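Local coordinates for protein angiotensin-converting enzyme (Anopheles gambiae, PDB 6S1Y) that probably cleaves short peptides as a zinc-dependent metallopeptidase of the angiotensin-converting enzyme family, at residues 498-510 and 561-575. Residues are numbered along the deposited sequence; the frame is centred on the assembly and turned at random.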
loop_
_atom_site.group_PDB
_atom_site.type_symbol
_atom_site.label_atom_id
_atom_site.label_comp_id
_atom_site.label_asym_id
_atom_site.label_seq_id
_atom_site.Cartn_x
_atom_site.Cartn_y
_atom_site.Cartn_z
ATOM N N PHE A 498 6.237 -2.000 1.669
ATOM C CA PHE A 498 7.690 -1.970 1.564
ATOM C C PHE A 498 8.193 -3.118 0.690
ATOM O O PHE A 498 8.992 -2.920 -0.238
ATOM C CB PHE A 498 8.314 -2.046 2.970
ATOM C CG PHE A 498 9.815 -1.953 2.969
ATOM C CD1 PHE A 498 10.597 -3.069 2.706
ATOM C CD2 PHE A 498 10.448 -0.746 3.218
ATOM C CE1 PHE A 498 11.989 -2.976 2.701
ATOM C CE2 PHE A 498 11.828 -0.646 3.214
ATOM C CZ PHE A 498 12.599 -1.773 2.946
ATOM N N VAL A 499 7.739 -4.333 0.978
ATOM C CA VAL A 499 8.157 -5.486 0.188
ATOM C C VAL A 499 7.755 -5.302 -1.266
ATOM O O VAL A 499 8.559 -5.512 -2.185
ATOM C CB VAL A 499 7.566 -6.772 0.794
ATOM C CG1 VAL A 499 7.911 -7.980 -0.039
ATOM C CG2 VAL A 499 8.105 -6.970 2.181
ATOM N N SER A 500 6.510 -4.882 -1.500
ATOM C CA SER A 500 6.056 -4.609 -2.860
ATOM C C SER A 500 6.979 -3.649 -3.597
ATOM O O SER A 500 7.292 -3.846 -4.772
ATOM C CB SER A 500 4.651 -4.016 -2.829
ATOM O OG SER A 500 4.326 -3.539 -4.120
ATOM N N TYR A 501 7.361 -2.551 -2.948
ATOM C CA TYR A 501 8.141 -1.531 -3.643
ATOM C C TYR A 501 9.546 -2.022 -3.978
ATOM O O TYR A 501 10.139 -1.536 -4.946
ATOM C CB TYR A 501 8.161 -0.237 -2.825
ATOM C CG TYR A 501 7.026 0.686 -3.217
ATOM C CD1 TYR A 501 5.703 0.306 -3.030
ATOM C CD2 TYR A 501 7.273 1.920 -3.807
ATOM C CE1 TYR A 501 4.651 1.126 -3.407
ATOM C CE2 TYR A 501 6.208 2.760 -4.191
ATOM C CZ TYR A 501 4.909 2.341 -3.997
ATOM O OH TYR A 501 3.867 3.142 -4.363
ATOM N N VAL A 502 10.061 -3.014 -3.259
ATOM C CA VAL A 502 11.294 -3.677 -3.675
ATOM C C VAL A 502 11.027 -4.693 -4.793
ATOM O O VAL A 502 11.601 -4.609 -5.885
ATOM C CB VAL A 502 11.967 -4.363 -2.475
ATOM C CG1 VAL A 502 13.244 -5.084 -2.949
ATOM C CG2 VAL A 502 12.261 -3.374 -1.362
ATOM N N ILE A 503 10.176 -5.692 -4.527
ATOM C CA ILE A 503 10.086 -6.815 -5.465
ATOM C C ILE A 503 9.409 -6.410 -6.758
ATOM O O ILE A 503 9.650 -7.028 -7.802
ATOM C CB ILE A 503 9.346 -8.037 -4.870
ATOM C CG1 ILE A 503 7.862 -7.747 -4.676
ATOM C CG2 ILE A 503 9.991 -8.445 -3.577
ATOM C CD1 ILE A 503 7.130 -8.876 -3.994
ATOM N N GLN A 504 8.551 -5.391 -6.733
ATOM C CA GLN A 504 7.906 -5.021 -7.984
ATOM C C GLN A 504 8.935 -4.665 -9.051
ATOM O O GLN A 504 8.655 -4.802 -10.254
ATOM C CB GLN A 504 6.913 -3.876 -7.789
ATOM C CG GLN A 504 7.516 -2.493 -7.565
ATOM C CD GLN A 504 6.424 -1.434 -7.285
ATOM O OE1 GLN A 504 6.278 -0.478 -8.023
ATOM N NE2 GLN A 504 5.669 -1.631 -6.216
ATOM N N PHE A 505 10.126 -4.200 -8.661
ATOM C CA PHE A 505 11.128 -3.905 -9.685
ATOM C C PHE A 505 11.813 -5.182 -10.164
ATOM O O PHE A 505 12.265 -5.250 -11.314
ATOM C CB PHE A 505 12.143 -2.873 -9.158
ATOM C CG PHE A 505 11.535 -1.504 -8.940
ATOM C CD1 PHE A 505 10.946 -1.166 -7.726
ATOM C CD2 PHE A 505 11.520 -0.571 -9.959
ATOM C CE1 PHE A 505 10.362 0.090 -7.543
ATOM C CE2 PHE A 505 10.931 0.679 -9.780
ATOM C CZ PHE A 505 10.352 0.999 -8.578
ATOM N N GLN A 506 11.892 -6.202 -9.301
ATOM C CA GLN A 506 12.326 -7.523 -9.754
ATOM C C GLN A 506 11.330 -8.113 -10.748
ATOM O O GLN A 506 11.725 -8.636 -11.791
ATOM C CB GLN A 506 12.512 -8.439 -8.547
ATOM C CG GLN A 506 13.569 -7.939 -7.576
ATOM C CD GLN A 506 13.766 -8.840 -6.399
ATOM O OE1 GLN A 506 13.327 -8.537 -5.277
ATOM N NE2 GLN A 506 14.451 -9.952 -6.616
ATOM N N PHE A 507 10.032 -8.012 -10.453
ATOM C CA PHE A 507 8.994 -8.489 -11.366
ATOM C C PHE A 507 9.026 -7.701 -12.675
ATOM O O PHE A 507 8.971 -8.279 -13.769
ATOM C CB PHE A 507 7.617 -8.356 -10.706
ATOM C CG PHE A 507 7.410 -9.231 -9.481
ATOM C CD1 PHE A 507 8.233 -10.306 -9.215
ATOM C CD2 PHE A 507 6.349 -8.990 -8.630
ATOM C CE1 PHE A 507 8.003 -11.114 -8.114
ATOM C CE2 PHE A 507 6.115 -9.791 -7.522
ATOM C CZ PHE A 507 6.942 -10.851 -7.260
ATOM N N HIS A 508 9.104 -6.368 -12.581
ATOM C CA HIS A 508 9.153 -5.529 -13.777
ATOM C C HIS A 508 10.341 -5.887 -14.660
ATOM O O HIS A 508 10.217 -5.939 -15.889
ATOM C CB HIS A 508 9.219 -4.061 -13.356
ATOM C CG HIS A 508 9.335 -3.081 -14.488
ATOM N ND1 HIS A 508 8.326 -2.870 -15.396
ATOM C CD2 HIS A 508 10.319 -2.212 -14.816
ATOM C CE1 HIS A 508 8.680 -1.923 -16.242
ATOM N NE2 HIS A 508 9.890 -1.511 -15.917
ATOM N N ARG A 509 11.508 -6.104 -14.056
ATOM C CA ARG A 509 12.693 -6.438 -14.834
ATOM C C ARG A 509 12.497 -7.753 -15.575
ATOM O O ARG A 509 12.844 -7.864 -16.757
ATOM C CB ARG A 509 13.908 -6.523 -13.915
ATOM C CG ARG A 509 15.195 -7.017 -14.602
ATOM C CD ARG A 509 16.427 -6.812 -13.741
ATOM N NE ARG A 509 16.396 -7.621 -12.535
ATOM C CZ ARG A 509 17.313 -7.570 -11.577
ATOM N NH1 ARG A 509 18.348 -6.737 -11.687
ATOM N NH2 ARG A 509 17.195 -8.349 -10.508
ATOM N N ALA A 510 11.944 -8.757 -14.894
ATOM C CA ALA A 510 11.706 -10.045 -15.528
ATOM C C ALA A 510 10.682 -9.929 -16.645
ATOM O O ALA A 510 10.837 -10.543 -17.706
ATOM C CB ALA A 510 11.249 -11.056 -14.477
ATOM N N LEU A 561 8.645 -16.463 -12.021
ATOM C CA LEU A 561 8.695 -15.307 -12.909
ATOM C C LEU A 561 10.097 -14.762 -13.112
ATOM O O LEU A 561 10.397 -14.257 -14.196
ATOM C CB LEU A 561 7.810 -14.193 -12.356
ATOM C CG LEU A 561 7.836 -12.888 -13.138
ATOM C CD1 LEU A 561 7.513 -13.117 -14.575
ATOM C CD2 LEU A 561 6.850 -11.932 -12.511
ATOM N N THR A 562 10.962 -14.861 -12.111
ATOM C CA THR A 562 12.241 -14.168 -12.133
ATOM C C THR A 562 13.450 -15.085 -12.205
ATOM O O THR A 562 14.554 -14.593 -12.470
ATOM C CB THR A 562 12.388 -13.291 -10.876
ATOM O OG1 THR A 562 12.723 -14.103 -9.747
ATOM C CG2 THR A 562 11.093 -12.556 -10.581
ATOM N N GLY A 563 13.292 -16.385 -11.961
ATOM C CA GLY A 563 14.444 -17.246 -11.826
ATOM C C GLY A 563 15.260 -17.004 -10.577
ATOM O O GLY A 563 16.258 -17.699 -10.353
ATOM N N GLU A 564 14.870 -16.045 -9.758
ATOM C CA GLU A 564 15.520 -15.781 -8.491
ATOM C C GLU A 564 14.561 -16.168 -7.380
ATOM O O GLU A 564 13.344 -16.234 -7.573
ATOM C CB GLU A 564 15.924 -14.315 -8.368
ATOM C CG GLU A 564 17.015 -13.890 -9.334
ATOM C CD GLU A 564 17.212 -12.388 -9.339
ATOM O OE1 GLU A 564 16.189 -11.651 -9.216
ATOM O OE2 GLU A 564 18.383 -11.961 -9.465
ATOM N N ARG A 565 15.127 -16.427 -6.212
ATOM C CA ARG A 565 14.355 -16.898 -5.075
ATOM C C ARG A 565 14.452 -15.962 -3.880
ATOM O O ARG A 565 14.015 -16.331 -2.786
ATOM C CB ARG A 565 14.816 -18.307 -4.693
ATOM C CG ARG A 565 14.768 -19.284 -5.873
ATOM C CD ARG A 565 15.340 -20.645 -5.522
ATOM N NE ARG A 565 14.945 -21.080 -4.186
ATOM C CZ ARG A 565 13.778 -21.659 -3.902
ATOM N NH1 ARG A 565 12.876 -21.875 -4.855
ATOM N NH2 ARG A 565 13.514 -22.016 -2.659
ATOM N N LYS A 566 14.985 -14.754 -4.052
ATOM C CA LYS A 566 15.090 -13.833 -2.927
ATOM C C LYS A 566 14.696 -12.418 -3.331
ATOM O O LYS A 566 14.846 -12.004 -4.484
ATOM C CB LYS A 566 16.508 -13.864 -2.332
ATOM C CG LYS A 566 16.745 -15.119 -1.483
ATOM C CD LYS A 566 18.134 -15.179 -0.859
ATOM C CE LYS A 566 18.171 -16.123 0.359
ATOM N NZ LYS A 566 17.452 -15.573 1.571
ATOM N N MET A 567 14.129 -11.702 -2.364
ATOM C CA MET A 567 13.967 -10.259 -2.487
ATOM C C MET A 567 15.340 -9.598 -2.544
ATOM O O MET A 567 16.234 -9.915 -1.748
ATOM C CB MET A 567 13.166 -9.736 -1.299
ATOM C CG MET A 567 13.137 -8.235 -1.126
ATOM S SD MET A 567 12.046 -7.764 0.253
ATOM C CE MET A 567 13.185 -7.818 1.654
ATOM N N SER A 568 15.508 -8.694 -3.504
ATOM C CA SER A 568 16.782 -8.020 -3.690
ATOM C C SER A 568 16.520 -6.615 -4.183
ATOM O O SER A 568 15.651 -6.405 -5.032
ATOM C CB SER A 568 17.681 -8.742 -4.689
ATOM O OG SER A 568 18.835 -7.962 -4.948
ATOM N N ALA A 569 17.262 -5.656 -3.623
ATOM C CA ALA A 569 17.194 -4.264 -4.053
ATOM C C ALA A 569 17.990 -3.980 -5.318
ATOM O O ALA A 569 18.044 -2.813 -5.733
ATOM C CB ALA A 569 17.704 -3.346 -2.941
ATOM N N ASP A 570 18.607 -4.999 -5.925
ATOM C CA ASP A 570 19.396 -4.803 -7.139
ATOM C C ASP A 570 18.569 -4.106 -8.210
ATOM O O ASP A 570 18.995 -3.096 -8.786
ATOM C CB ASP A 570 19.913 -6.167 -7.630
ATOM C CG ASP A 570 20.670 -6.096 -8.961
ATOM O OD1 ASP A 570 21.029 -4.985 -9.415
ATOM O OD2 ASP A 570 20.915 -7.183 -9.544
ATOM N N ALA A 571 17.357 -4.613 -8.454
ATOM C CA ALA A 571 16.526 -4.100 -9.540
ATOM C C ALA A 571 16.181 -2.632 -9.328
ATOM O O ALA A 571 16.322 -1.812 -10.241
ATOM C CB ALA A 571 15.248 -4.935 -9.677
ATOM N N ILE A 572 15.740 -2.278 -8.123
ATOM C CA ILE A 572 15.303 -0.901 -7.889
ATOM C C ILE A 572 16.489 0.059 -7.846
ATOM O O ILE A 572 16.372 1.200 -8.297
ATOM C CB ILE A 572 14.451 -0.802 -6.602
ATOM C CG1 ILE A 572 13.856 0.598 -6.498
ATOM C CG2 ILE A 572 15.254 -1.121 -5.364
ATOM C CD1 ILE A 572 12.985 0.826 -5.264
ATOM N N LEU A 573 17.649 -0.373 -7.349
ATOM C CA LEU A 573 18.835 0.483 -7.439
ATOM C C LEU A 573 19.273 0.693 -8.882
ATOM O O LEU A 573 19.730 1.786 -9.235
ATOM C CB LEU A 573 19.993 -0.106 -6.632
ATOM C CG LEU A 573 19.753 -0.123 -5.120
ATOM C CD1 LEU A 573 20.868 -0.886 -4.379
ATOM C CD2 LEU A 573 19.636 1.299 -4.606
ATOM N N GLU A 574 19.121 -0.321 -9.746
ATOM C CA GLU A 574 19.410 -0.124 -11.170
ATOM C C GLU A 574 18.427 0.859 -11.788
ATOM O O GLU A 574 18.815 1.708 -12.606
ATOM C CB GLU A 574 19.359 -1.464 -11.921
ATOM C CG GLU A 574 19.663 -1.363 -13.429
ATOM C CD GLU A 574 19.492 -2.694 -14.196
ATOM O OE1 GLU A 574 19.343 -3.771 -13.564
ATOM O OE2 GLU A 574 19.490 -2.646 -15.455
ATOM N N TYR A 575 17.144 0.734 -11.429
ATOM C CA TYR A 575 16.117 1.593 -12.007
ATOM C C TYR A 575 16.430 3.058 -11.755
ATOM O O TYR A 575 16.307 3.900 -12.655
ATOM C CB TYR A 575 14.752 1.216 -11.406
ATOM C CG TYR A 575 13.564 1.943 -11.984
ATOM C CD1 TYR A 575 13.180 3.183 -11.484
ATOM C CD2 TYR A 575 12.805 1.376 -12.992
ATOM C CE1 TYR A 575 12.084 3.856 -11.992
ATOM C CE2 TYR A 575 11.695 2.045 -13.523
ATOM C CZ TYR A 575 11.342 3.291 -13.006
ATOM O OH TYR A 575 10.266 3.975 -13.493
HETATM O O HOH W 1 14.460 -4.311 -6.309
HETATM O O HOH W 2 18.596 -9.435 -8.233
#
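The buried carboxamide of Q506 is gripped twice by the backbone of K566 and S568. CG lies anti to the carbonyl carbon (chi1 -61°) and the chain runs extended from there, which carries the amide across. Its NE2 donates to K566 O at 3.0 Å, almost straight and in the plane of both groups; its OE1 accepts from S568 N at 2.8 Å, with that donor well above the amide plane. The two bonds fix the flip of the amide and satisfy K566 O and S568 N. One helical turn earlier, water 1 donates to V502 O and S568 O and accepts from I572 N, tying the helix to the start of 570-575, where S568 OG caps D570 N at 3.1 Å.

At the more exposed margin, A571 CB sits under one face of the R509 guanidinium, 3.8 Å from R509 CZ, while acids gather round its edge. The NH1 bond to D570 OD2 is weak and tentative, resting on one of two modelled D570 positions; the bridges to E564 and E574 are long, and water 2 links NH2 to E564 OE2. E574 keeps a hydrogen bond to Y518 through its other oxygen.

Deeper in, I572 CG1 covers one face of the F505 ring, whose edge meets the face of Y575 (planes at 63°). M567 packs on V502 and I503. Directional bonds to helix 495-514, which also touches zinc-ligand helix 381-395, are thus mostly neutral amide and water bonds laid over apolar packing, with the loose charge network probably adding less directional attraction.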